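Local coordinates for collectin placenta 1 (Mus musculus, PDB 2OX9), which is a scavenger receptor C-type lectin whose calcium-dependent carbohydrate-recognition domain binds the leukocyte cell surface glycan Lewis(x), at residues N87-Q92 / G108-G113; H39-N44 / Q50-H55; H8-T13 / Y17-E22. All blocks are in the same frame, centred on the assembly; numbering follows the deposited sequence.

How the contacts relate
From the N terminus, the three contacts follow in series, each closing its loop before the next opens. Contact 3 closes the tight hairpin of strands 10-12 and 15-19. Contact 2 then links strand 39-40 and the residues after it to helix 46-54. Contact 1 spans the longer excursion from 87-92 to the end of strand 106-109, beside the glycan. All three reach the same mixed sheet. Contact 2 lies in the middle: W51 packs on F12 and Y17 of contact 3, and H55 on F19, while I52 and I43 meet L109 of contact 1. Contacts 1 and 3 do not touch, their nearest atoms being about 6 Å apart.

Contact 1. Residues N87-Q92 / G108-G113; sequences NWKAGQ and GLIYAG. With CA (calcium ion), chain J; FUC (alpha-L-fucopyranose), chain E; GAL (beta-D-galactopyranose), chain B.
K89 and I110 cross at about a right angle, the lysine running past the tip of the isoleucine. The touch is methylene to methyl, K89 CD lying 4.0 Å from I110 CD1. CG of K89 stands opposite the backbone N (chi1 172°) and the chain continues fully extended, which carries the ammonium group beyond I110 to the fucose. There K89 NZ donates to FUC O4 at 2.9 Å and, more weakly, to FUC O5. I110 CD1 faces the same sugar from another direction, 4.1 Å from FUC C6, so fucose meets a charged tip and an apolar methyl together.

At the other end of the contact, N87 turns its amide toward the turn at A112 and G113, with ND2 3.3 Å from G113 O. A water bridges the same parts, donating to A112 O at 2.8 Å and weakly accepting from N87 ND2. The backbones are shaped separately on each side: Q92 N bonds K89 O in a type II beta turn, and G113 N bonds I110 O at 3.0 Å. Backbone bonds from N87 and K89 to W115 hold the first segment against strand 115-118.

The turn delivers Q92 to a calcium ion that D94, E104, N116 and D117 also bind and that takes GAL O3 at 2.3 Å and also GAL O4. Q92, P93 and D94 form the Gln-Pro-Asp motif of galactose-binding C-type lectins; here the primary calcium site holds galactose while K89 extends recognition to the neighbouring fucose and the I110 methyl lies close by.

Contact 2. Residues H39-N44 / Q50-H55; sequences HLVFIN and QWIKKH. With CA (calcium ion), chain L.
The carbonyl oxygen of L40 accepts the imidazole N-H of H39, ND1 to O at 2.7 Å and nearly straight at 164°, just ahead of the extended loop from which V41 and I43 reach I52. The donor sits well above the L40 carbonyl plane, although the oxygen lies close to the plane of the imidazole. H39 ND1 is also poised 3.2 Å above the centre of the F42 ring, whose CE1 in turn lies over the rim of the imidazole.

V41 and I43 point their side chains toward the helix and F42 points away. I52 answers with a single methyl: CD1 lies 3.8 Å from V41 CG2 and 3.7 Å from I43 CG1. Its extended chain (chi2 177°) brings that methyl against both at once; V41 runs past it in the opposite direction, whereas I43 crosses it at a slant. This is core packing of the C-type lectin fold, where helix 46-54 lies against the central sheet: I127 backs I52, and I64 touches both V41 and I43.

The same loop binds a calcium ion, through the backbone O of F42 at 2.3 Å and the side-chain OD1 of N44 at 2.6 Å; E48, E129 and two waters are also ligands. On the helix, H55 ND1 donates almost straight to W51 O, which places H55 CE1 over the rim of the indole.

Contact 3. Residues H8-T13 / Y17-E22; sequences HWKNFT and YYFSLE
K10 and Y17 face each other as an antiparallel hydrogen-bonded pair, K10 N to Y17 O and Y17 N to K10 O both at 2.7 Å and both in the carbonyl planes. Beside them, CB of Y18 sits over one face of the W9 indole, 3.5 Å from the centroid of the six-membered ring and 1° off its normal, a CH-pi contact. With CG of Y18 opposite its backbone N (chi1 176°), the phenol stays at a slant to the indole and turns its edge to the carbonyl of H8, CD1 to O at 3.5 Å. F12 CB touches Y17 CE1 at 3.6 Å, and on the lysine side K10 CG meets the edge of the F19 ring.

A second shell adds polar links. One water donates to H8 O and accepts from F19 N at 2.9 Å, linking the two segments beyond the K10-Y17 pair. Y18 OH gives its proton to the syn lone pair of E22 OE1, 2.7 Å away, an oxygen that L21 N also meets from above the carboxylate plane. Y17 OH bonds to E48, a calcium ligand.

The arrangement is the N-terminal hairpin of long-form C-type lectin domains, cross-linked by the C5-C16 disulfide. Strand 15-19 continues into the sheet through strand 125-131, where K130 makes a cation-pi contact with W9, while F12 stacks on W51 of helix 46-54 and F19 on H55.

Contact 1. Residues N87-Q92 / G108-G113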
loop_
_atom_site.group_PDB
_atom_site.type_symbol
_atom_site.label_atom_id
_atom_site.label_comp_id
_atom_site.label_asym_id
_atom_site.label_seq_id
_atom_site.Cartn_x
_atom_site.Cartn_y
_atom_site.Cartn_z
ATOM N N ASN A 87 5.456 -4.195 -8.808
ATOM C CA ASN A 87 5.085 -5.600 -8.708
ATOM C C ASN A 87 3.620 -5.805 -9.061
ATOM O O ASN A 87 2.919 -6.544 -8.386
ATOM C CB ASN A 87 5.374 -6.119 -7.291
ATOM C CG ASN A 87 5.300 -7.645 -7.189
ATOM O OD1 ASN A 87 5.658 -8.364 -8.125
ATOM N ND2 ASN A 87 4.858 -8.139 -6.035
ATOM N N TRP A 88 3.149 -5.133 -10.110
ATOM C CA TRP A 88 1.759 -5.294 -10.525
ATOM C C TRP A 88 1.540 -6.712 -11.012
ATOM O O TRP A 88 2.441 -7.318 -11.575
ATOM C CB TRP A 88 1.394 -4.374 -11.698
ATOM C CG TRP A 88 1.533 -2.913 -11.437
ATOM C CD1 TRP A 88 2.516 -2.094 -11.897
ATOM C CD2 TRP A 88 0.634 -2.088 -10.693
ATOM N NE1 TRP A 88 2.283 -0.799 -11.492
ATOM C CE2 TRP A 88 1.134 -0.768 -10.749
ATOM C CE3 TRP A 88 -0.550 -2.334 -9.987
ATOM C CZ2 TRP A 88 0.491 0.307 -10.123
ATOM C CZ3 TRP A 88 -1.194 -1.264 -9.362
ATOM C CH2 TRP A 88 -0.669 0.040 -9.436
ATOM N N LYS A 89 0.338 -7.226 -10.796
ATOM C CA LYS A 89 -0.022 -8.542 -11.293
ATOM C C LYS A 89 -0.185 -8.288 -12.798
ATOM O O LYS A 89 -0.510 -7.170 -13.203
ATOM C CB LYS A 89 -1.355 -8.986 -10.688
ATOM C CG LYS A 89 -1.918 -10.277 -11.285
ATOM C CD LYS A 89 -3.275 -10.605 -10.688
ATOM C CE LYS A 89 -3.881 -11.843 -11.323
ATOM N NZ LYS A 89 -5.228 -12.118 -10.770
ATOM N N ALA A 90 0.039 -9.307 -13.621
ATOM C CA ALA A 90 -0.086 -9.139 -15.065
ATOM C C ALA A 90 -1.499 -8.688 -15.426
ATOM O O ALA A 90 -2.481 -9.277 -14.976
ATOM C CB ALA A 90 0.245 -10.455 -15.773
ATOM N N GLY A 91 -1.600 -7.645 -16.243
ATOM C CA GLY A 91 -2.907 -7.143 -16.631
ATOM C C GLY A 91 -3.299 -5.921 -15.821
ATOM O O GLY A 91 -4.159 -5.140 -16.227
ATOM N N GLN A 92 -2.668 -5.763 -14.662
ATOM C CA GLN A 92 -2.925 -4.622 -13.789
ATOM C C GLN A 92 -1.816 -3.592 -13.976
ATOM O O GLN A 92 -0.700 -3.947 -14.347
ATOM C CB GLN A 92 -2.956 -5.072 -12.329
ATOM C CG GLN A 92 -4.060 -6.045 -12.028
ATOM C CD GLN A 92 -5.392 -5.568 -12.559
ATOM O OE1 GLN A 92 -5.872 -4.499 -12.186
ATOM N NE2 GLN A 92 -5.997 -6.361 -13.442
ATOM N N GLY A 108 -2.887 -1.655 -3.830
ATOM C CA GLY A 108 -2.890 -2.569 -2.704
ATOM C C GLY A 108 -2.336 -3.936 -3.065
ATOM O O GLY A 108 -2.264 -4.307 -4.242
ATOM N N LEU A 109 -1.938 -4.684 -2.037
ATOM C CA LEU A 109 -1.373 -6.017 -2.207
ATOM C C LEU A 109 -2.461 -7.095 -2.203
ATOM O O LEU A 109 -3.308 -7.134 -1.305
ATOM C CB LEU A 109 -0.374 -6.303 -1.068
ATOM C CG LEU A 109 0.723 -5.252 -0.833
ATOM C CD1 LEU A 109 1.608 -5.636 0.333
ATOM C CD2 LEU A 109 1.553 -5.122 -2.078
ATOM N N ILE A 110 -2.443 -7.964 -3.211
ATOM C CA ILE A 110 -3.416 -9.048 -3.283
ATOM C C ILE A 110 -2.694 -10.397 -3.165
ATOM O O ILE A 110 -1.669 -10.489 -2.491
ATOM C CB ILE A 110 -4.241 -8.985 -4.590
ATOM C CG1 ILE A 110 -3.311 -8.855 -5.793
ATOM C CG2 ILE A 110 -5.222 -7.814 -4.523
ATOM C CD1 ILE A 110 -4.037 -8.886 -7.121
ATOM N N TYR A 111 -3.211 -11.433 -3.818
ATOM C CA TYR A 111 -2.592 -12.752 -3.712
ATOM C C TYR A 111 -1.109 -12.762 -4.058
ATOM O O TYR A 111 -0.664 -12.090 -4.991
ATOM C CB TYR A 111 -3.314 -13.772 -4.595
ATOM C CG TYR A 111 -2.814 -15.188 -4.383
ATOM C CD1 TYR A 111 -2.967 -15.825 -3.150
ATOM C CD2 TYR A 111 -2.156 -15.872 -5.403
ATOM C CE1 TYR A 111 -2.471 -17.118 -2.937
ATOM C CE2 TYR A 111 -1.660 -17.154 -5.206
ATOM C CZ TYR A 111 -1.821 -17.773 -3.973
ATOM O OH TYR A 111 -1.334 -19.049 -3.789
ATOM N N ALA A 112 -0.343 -13.528 -3.288
ATOM C CA ALA A 112 1.089 -13.663 -3.527
ATOM C C ALA A 112 1.844 -12.344 -3.428
ATOM O O ALA A 112 2.998 -12.249 -3.849
ATOM C CB ALA A 112 1.322 -14.307 -4.915
ATOM N N GLY A 113 1.208 -11.327 -2.863
ATOM C CA GLY A 113 1.871 -10.043 -2.729
ATOM C C GLY A 113 1.833 -9.145 -3.962
ATOM O O GLY A 113 2.303 -8.009 -3.907
HETATM CA CA CA J . -7.467 -3.318 -10.764
HETATM C C1 FUC E . -8.918 -11.303 -10.753
HETATM C C2 FUC E . -8.616 -11.527 -12.240
HETATM C C3 FUC E . -8.514 -10.189 -12.966
HETATM C C4 FUC E . -7.484 -9.296 -12.276
HETATM C C5 FUC E . -7.856 -9.121 -10.802
HETATM C C6 FUC E . -6.820 -8.310 -10.037
HETATM O O2 FUC E . -9.651 -12.301 -12.829
HETATM O O3 FUC E . -8.144 -10.404 -14.318
HETATM O O4 FUC E . -6.197 -9.887 -12.375
HETATM O O5 FUC E . -7.957 -10.415 -10.161
HETATM C C1 GAL B . -10.805 -7.418 -9.419
HETATM C C2 GAL B . -9.870 -6.314 -8.936
HETATM C C3 GAL B . -10.154 -5.007 -9.681
HETATM C C4 GAL B . -10.141 -5.229 -11.197
HETATM C C5 GAL B . -11.055 -6.405 -11.577
HETATM C C6 GAL B . -10.970 -6.749 -13.052
HETATM O O2 GAL B . -10.059 -6.113 -7.545
HETATM O O3 GAL B . -9.162 -4.055 -9.340
HETATM O O4 GAL B . -8.817 -5.489 -11.628
HETATM O O5 GAL B . -10.677 -7.590 -10.840
HETATM O O6 GAL B . -12.040 -7.600 -13.443
HETATM O O HOH W 1 5.230 -10.614 -3.874
#

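Contact 2. Residues H39-N44 / Q50-H55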
loop_
_atom_site.group_PDB
_atom_site.type_symbol
_atom_site.label_atom_id
_atom_site.label_comp_id
_atom_site.label_asym_id
_atom_site.label_seq_id
_atom_site.Cartn_x
_atom_site.Cartn_y
_atom_site.Cartn_z
ATOM N N HIS A 39 3.609 6.448 7.450
ATOM C CA HIS A 39 2.914 6.622 6.182
ATOM C C HIS A 39 2.532 5.262 5.604
ATOM O O HIS A 39 3.127 4.243 5.961
ATOM C CB HIS A 39 3.804 7.368 5.180
ATOM C CG HIS A 39 5.080 6.657 4.858
ATOM N ND1 HIS A 39 5.146 5.613 3.958
ATOM C CD2 HIS A 39 6.333 6.816 5.343
ATOM C CE1 HIS A 39 6.384 5.158 3.907
ATOM N NE2 HIS A 39 7.125 5.871 4.737
ATOM N N LEU A 40 1.516 5.236 4.748
ATOM C CA LEU A 40 1.143 3.970 4.109
ATOM C C LEU A 40 2.439 3.512 3.447
ATOM O O LEU A 40 3.131 4.300 2.809
ATOM C CB LEU A 40 0.043 4.193 3.077
ATOM C CG LEU A 40 -1.375 4.307 3.659
ATOM C CD1 LEU A 40 -2.339 4.791 2.586
ATOM C CD2 LEU A 40 -1.816 2.944 4.192
ATOM N N VAL A 41 2.768 2.238 3.612
ATOM C CA VAL A 41 4.009 1.669 3.098
ATOM C C VAL A 41 4.457 1.977 1.657
ATOM O O VAL A 41 3.667 1.928 0.699
ATOM C CB VAL A 41 4.004 0.110 3.289
ATOM C CG1 VAL A 41 3.162 -0.557 2.188
ATOM C CG2 VAL A 41 5.426 -0.417 3.284
ATOM N N PHE A 42 5.736 2.312 1.528
ATOM C CA PHE A 42 6.363 2.563 0.227
ATOM C C PHE A 42 7.255 1.342 0.010
ATOM O O PHE A 42 8.172 1.092 0.788
ATOM C CB PHE A 42 7.253 3.815 0.250
ATOM C CG PHE A 42 6.514 5.098 0.533
ATOM C CD1 PHE A 42 7.224 6.267 0.808
ATOM C CD2 PHE A 42 5.123 5.144 0.537
ATOM C CE1 PHE A 42 6.566 7.452 1.084
ATOM C CE2 PHE A 42 4.453 6.334 0.814
ATOM C CZ PHE A 42 5.182 7.493 1.089
ATOM N N ILE A 43 6.993 0.582 -1.042
ATOM C CA ILE A 43 7.786 -0.618 -1.310
ATOM C C ILE A 43 8.818 -0.268 -2.379
ATOM O O ILE A 43 8.483 -0.156 -3.556
ATOM C CB ILE A 43 6.870 -1.763 -1.778
ATOM C CG1 ILE A 43 5.761 -1.980 -0.736
ATOM C CG2 ILE A 43 7.680 -3.048 -1.968
ATOM C CD1 ILE A 43 4.741 -3.035 -1.125
ATOM N N ASN A 44 10.071 -0.107 -1.951
ATOM C CA ASN A 44 11.162 0.298 -2.833
ATOM C C ASN A 44 12.095 -0.782 -3.386
ATOM O O ASN A 44 13.010 -0.462 -4.141
ATOM C CB ASN A 44 12.032 1.342 -2.119
ATOM C CG ASN A 44 11.223 2.311 -1.278
ATOM O OD1 ASN A 44 10.829 2.006 -0.145
ATOM N ND2 ASN A 44 10.964 3.488 -1.832
ATOM N N GLN A 50 9.328 -8.907 -0.658
ATOM C CA GLN A 50 9.293 -10.293 -0.219
ATOM C C GLN A 50 8.996 -10.401 1.271
ATOM O O GLN A 50 8.204 -11.250 1.693
ATOM C CB GLN A 50 10.627 -10.974 -0.511
ATOM C CG GLN A 50 10.575 -12.037 -1.606
ATOM C CD GLN A 50 9.544 -13.126 -1.332
ATOM O OE1 GLN A 50 9.541 -13.748 -0.266
ATOM N NE2 GLN A 50 8.660 -13.359 -2.298
ATOM N N TRP A 51 9.647 -9.556 2.061
ATOM C CA TRP A 51 9.455 -9.553 3.510
ATOM C C TRP A 51 8.007 -9.169 3.815
ATOM O O TRP A 51 7.379 -9.728 4.715
ATOM C CB TRP A 51 10.402 -8.544 4.161
ATOM C CG TRP A 51 10.362 -8.545 5.655
ATOM C CD1 TRP A 51 10.985 -9.420 6.494
ATOM C CD2 TRP A 51 9.628 -7.644 6.484
ATOM N NE1 TRP A 51 10.687 -9.121 7.802
ATOM C CE2 TRP A 51 9.850 -8.036 7.826
ATOM C CE3 TRP A 51 8.799 -6.545 6.228
ATOM C CZ2 TRP A 51 9.271 -7.369 8.904
ATOM C CZ3 TRP A 51 8.221 -5.879 7.308
ATOM C CH2 TRP A 51 8.460 -6.294 8.625
ATOM N N ILE A 52 7.475 -8.209 3.061
ATOM C CA ILE A 52 6.099 -7.779 3.271
ATOM C C ILE A 52 5.130 -8.890 2.886
ATOM O O ILE A 52 4.128 -9.119 3.575
ATOM C CB ILE A 52 5.777 -6.505 2.456
ATOM C CG1 ILE A 52 6.414 -5.293 3.133
ATOM C CG2 ILE A 52 4.263 -6.304 2.347
ATOM C CD1 ILE A 52 6.223 -3.989 2.362
ATOM N N LYS A 53 5.449 -9.585 1.793
ATOM C CA LYS A 53 4.617 -10.672 1.294
ATOM C C LYS A 53 4.345 -11.741 2.355
ATOM O O LYS A 53 3.218 -12.209 2.509
ATOM C CB LYS A 53 5.286 -11.326 0.077
ATOM C CG LYS A 53 4.537 -12.531 -0.464
ATOM C CD LYS A 53 5.417 -13.367 -1.365
ATOM C CE LYS A 53 4.746 -14.681 -1.714
ATOM N NZ LYS A 53 5.574 -15.477 -2.651
ATOM N N LYS A 54 5.370 -12.122 3.099
ATOM C CA LYS A 54 5.187 -13.161 4.105
ATOM C C LYS A 54 4.374 -12.739 5.326
ATOM O O LYS A 54 3.902 -13.589 6.088
ATOM C CB LYS A 54 6.547 -13.726 4.505
ATOM C CG LYS A 54 7.140 -14.621 3.416
ATOM C CD LYS A 54 8.644 -14.664 3.490
ATOM C CE LYS A 54 9.238 -15.446 2.333
ATOM N NZ LYS A 54 10.711 -15.201 2.224
ATOM N N HIS A 55 4.206 -11.434 5.510
ATOM C CA HIS A 55 3.419 -10.917 6.623
ATOM C C HIS A 55 1.988 -10.574 6.215
ATOM O O HIS A 55 1.198 -10.105 7.040
ATOM C CB HIS A 55 4.051 -9.655 7.201
ATOM C CG HIS A 55 5.207 -9.922 8.105
ATOM N ND1 HIS A 55 6.505 -9.986 7.653
ATOM C CD2 HIS A 55 5.256 -10.177 9.434
ATOM C CE1 HIS A 55 7.307 -10.269 8.665
ATOM N NE2 HIS A 55 6.573 -10.389 9.756
HETATM CA CA CA L . 9.918 1.442 2.229
HETATM O O HOH W 2 12.071 1.618 2.815
HETATM O O HOH W 3 10.067 3.805 2.086
#

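Contact 3. Residues H8-T13 / Y17-E22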
loop_
_atom_site.group_PDB
_atom_site.type_symbol
_atom_site.label_atom_id
_atom_site.label_comp_id
_atom_site.label_asym_id
_atom_site.label_seq_id
_atom_site.Cartn_x
_atom_site.Cartn_y
_atom_site.Cartn_z
ATOM N N HIS A 8 3.493 -4.268 18.468
ATOM C CA HIS A 8 2.555 -4.357 17.342
ATOM C C HIS A 8 3.236 -4.069 16.018
ATOM O O HIS A 8 2.662 -4.308 14.960
ATOM C CB HIS A 8 1.371 -3.399 17.491
ATOM C CG HIS A 8 0.401 -3.800 18.554
ATOM N ND1 HIS A 8 0.338 -3.172 19.777
ATOM C CD2 HIS A 8 -0.533 -4.778 18.583
ATOM C CE1 HIS A 8 -0.596 -3.744 20.516
ATOM N NE2 HIS A 8 -1.140 -4.721 19.814
ATOM N N TRP A 9 4.455 -3.545 16.075
ATOM C CA TRP A 9 5.204 -3.243 14.858
ATOM C C TRP A 9 6.286 -4.285 14.590
ATOM O O TRP A 9 6.853 -4.856 15.524
ATOM C CB TRP A 9 5.836 -1.858 14.956
ATOM C CG TRP A 9 4.813 -0.766 15.005
ATOM C CD1 TRP A 9 3.939 -0.507 16.023
ATOM C CD2 TRP A 9 4.537 0.195 13.983
ATOM N NE1 TRP A 9 3.133 0.556 15.695
ATOM C CE2 TRP A 9 3.480 1.007 14.448
ATOM C CE3 TRP A 9 5.079 0.452 12.715
ATOM C CZ2 TRP A 9 2.954 2.055 13.693
ATOM C CZ3 TRP A 9 4.552 1.495 11.967
ATOM C CH2 TRP A 9 3.501 2.282 12.458
ATOM N N LYS A 10 6.561 -4.528 13.312
ATOM C CA LYS A 10 7.577 -5.490 12.900
ATOM C C LYS A 10 8.769 -4.731 12.331
ATOM O O LYS A 10 8.600 -3.705 11.670
ATOM C CB LYS A 10 7.048 -6.414 11.801
ATOM C CG LYS A 10 5.806 -7.225 12.151
ATOM C CD LYS A 10 6.083 -8.245 13.238
ATOM C CE LYS A 10 4.932 -9.228 13.340
ATOM N NZ LYS A 10 3.643 -8.510 13.544
ATOM N N ASN A 11 9.968 -5.249 12.559
ATOM C CA ASN A 11 11.151 -4.592 12.040
ATOM C C ASN A 11 11.755 -5.303 10.826
ATOM O O ASN A 11 11.724 -6.530 10.713
ATOM C CB ASN A 11 12.212 -4.469 13.130
ATOM C CG ASN A 11 12.833 -5.799 13.488
ATOM O OD1 ASN A 11 12.153 -6.703 13.979
ATOM N ND2 ASN A 11 14.133 -5.930 13.239
ATOM N N PHE A 12 12.266 -4.500 9.905
ATOM C CA PHE A 12 12.942 -4.979 8.704
ATOM C C PHE A 12 14.001 -3.906 8.474
ATOM O O PHE A 12 13.664 -2.754 8.242
ATOM C CB PHE A 12 12.003 -5.039 7.506
ATOM C CG PHE A 12 12.682 -5.493 6.243
ATOM C CD1 PHE A 12 13.237 -6.764 6.162
ATOM C CD2 PHE A 12 12.793 -4.641 5.149
ATOM C CE1 PHE A 12 13.897 -7.183 5.007
ATOM C CE2 PHE A 12 13.449 -5.051 3.989
ATOM C CZ PHE A 12 14.001 -6.319 3.918
ATOM N N THR A 13 15.274 -4.291 8.527
ATOM C CA THR A 13 16.379 -3.341 8.410
ATOM C C THR A 13 16.137 -2.263 9.463
ATOM O O THR A 13 15.858 -2.597 10.619
ATOM C CB THR A 13 16.507 -2.713 6.989
ATOM O OG1 THR A 13 15.326 -1.976 6.662
ATOM C CG2 THR A 13 16.730 -3.798 5.953
ATOM N N TYR A 17 7.183 -1.644 10.629
ATOM C CA TYR A 17 5.948 -1.768 9.877
ATOM C C TYR A 17 4.809 -2.260 10.736
ATOM O O TYR A 17 5.009 -3.047 11.667
ATOM C CB TYR A 17 6.128 -2.749 8.717
ATOM C CG TYR A 17 7.281 -2.423 7.797
ATOM C CD1 TYR A 17 8.597 -2.620 8.202
ATOM C CD2 TYR A 17 7.053 -1.918 6.517
ATOM C CE1 TYR A 17 9.663 -2.327 7.356
ATOM C CE2 TYR A 17 8.110 -1.622 5.661
ATOM C CZ TYR A 17 9.413 -1.831 6.090
ATOM O OH TYR A 17 10.461 -1.553 5.245
ATOM N N TYR A 18 3.615 -1.789 10.402
ATOM C CA TYR A 18 2.405 -2.174 11.100
ATOM C C TYR A 18 1.448 -2.800 10.089
ATOM O O TYR A 18 0.991 -2.135 9.154
ATOM C CB TYR A 18 1.751 -0.948 11.750
ATOM C CG TYR A 18 0.426 -1.259 12.413
ATOM C CD1 TYR A 18 0.363 -2.115 13.513
ATOM C CD2 TYR A 18 -0.768 -0.723 11.926
ATOM C CE1 TYR A 18 -0.855 -2.431 14.110
ATOM C CE2 TYR A 18 -1.995 -1.034 12.519
ATOM C CZ TYR A 18 -2.029 -1.888 13.609
ATOM O OH TYR A 18 -3.234 -2.205 14.209
ATOM N N PHE A 19 1.161 -4.084 10.267
ATOM C CA PHE A 19 0.243 -4.789 9.384
ATOM C C PHE A 19 -1.107 -4.769 10.095
ATOM O O PHE A 19 -1.365 -5.548 11.010
ATOM C CB PHE A 19 0.756 -6.207 9.142
ATOM C CG PHE A 19 2.094 -6.245 8.470
ATOM C CD1 PHE A 19 3.268 -6.207 9.221
ATOM C CD2 PHE A 19 2.184 -6.281 7.087
ATOM C CE1 PHE A 19 4.513 -6.203 8.603
ATOM C CE2 PHE A 19 3.422 -6.280 6.452
ATOM C CZ PHE A 19 4.595 -6.238 7.217
ATOM N N SER A 20 -1.949 -3.833 9.670
ATOM C CA SER A 20 -3.249 -3.592 10.276
ATOM C C SER A 20 -4.246 -4.727 10.426
ATOM O O SER A 20 -4.287 -5.671 9.641
ATOM C CB SER A 20 -3.958 -2.460 9.535
ATOM O OG SER A 20 -4.709 -2.973 8.451
ATOM N N LEU A 21 -5.047 -4.605 11.479
ATOM C CA LEU A 21 -6.128 -5.527 11.748
ATOM C C LEU A 21 -7.338 -4.673 11.395
ATOM O O LEU A 21 -8.451 -5.172 11.233
ATOM C CB LEU A 21 -6.163 -5.918 13.222
ATOM C CG LEU A 21 -5.009 -6.813 13.673
ATOM C CD1 LEU A 21 -5.249 -7.250 15.113
ATOM C CD2 LEU A 21 -4.909 -8.026 12.761
ATOM N N GLU A 22 -7.088 -3.370 11.268
ATOM C CA GLU A 22 -8.130 -2.416 10.918
ATOM C C GLU A 22 -8.371 -2.485 9.413
ATOM O O GLU A 22 -7.438 -2.712 8.644
ATOM C CB GLU A 22 -7.713 -0.985 11.296
ATOM C CG GLU A 22 -7.606 -0.693 12.798
ATOM C CD GLU A 22 -6.257 -1.075 13.395
ATOM O OE1 GLU A 22 -5.444 -1.717 12.692
ATOM O OE2 GLU A 22 -6.012 -0.733 14.574
HETATM O O HOH W 4 2.305 -5.560 12.482
#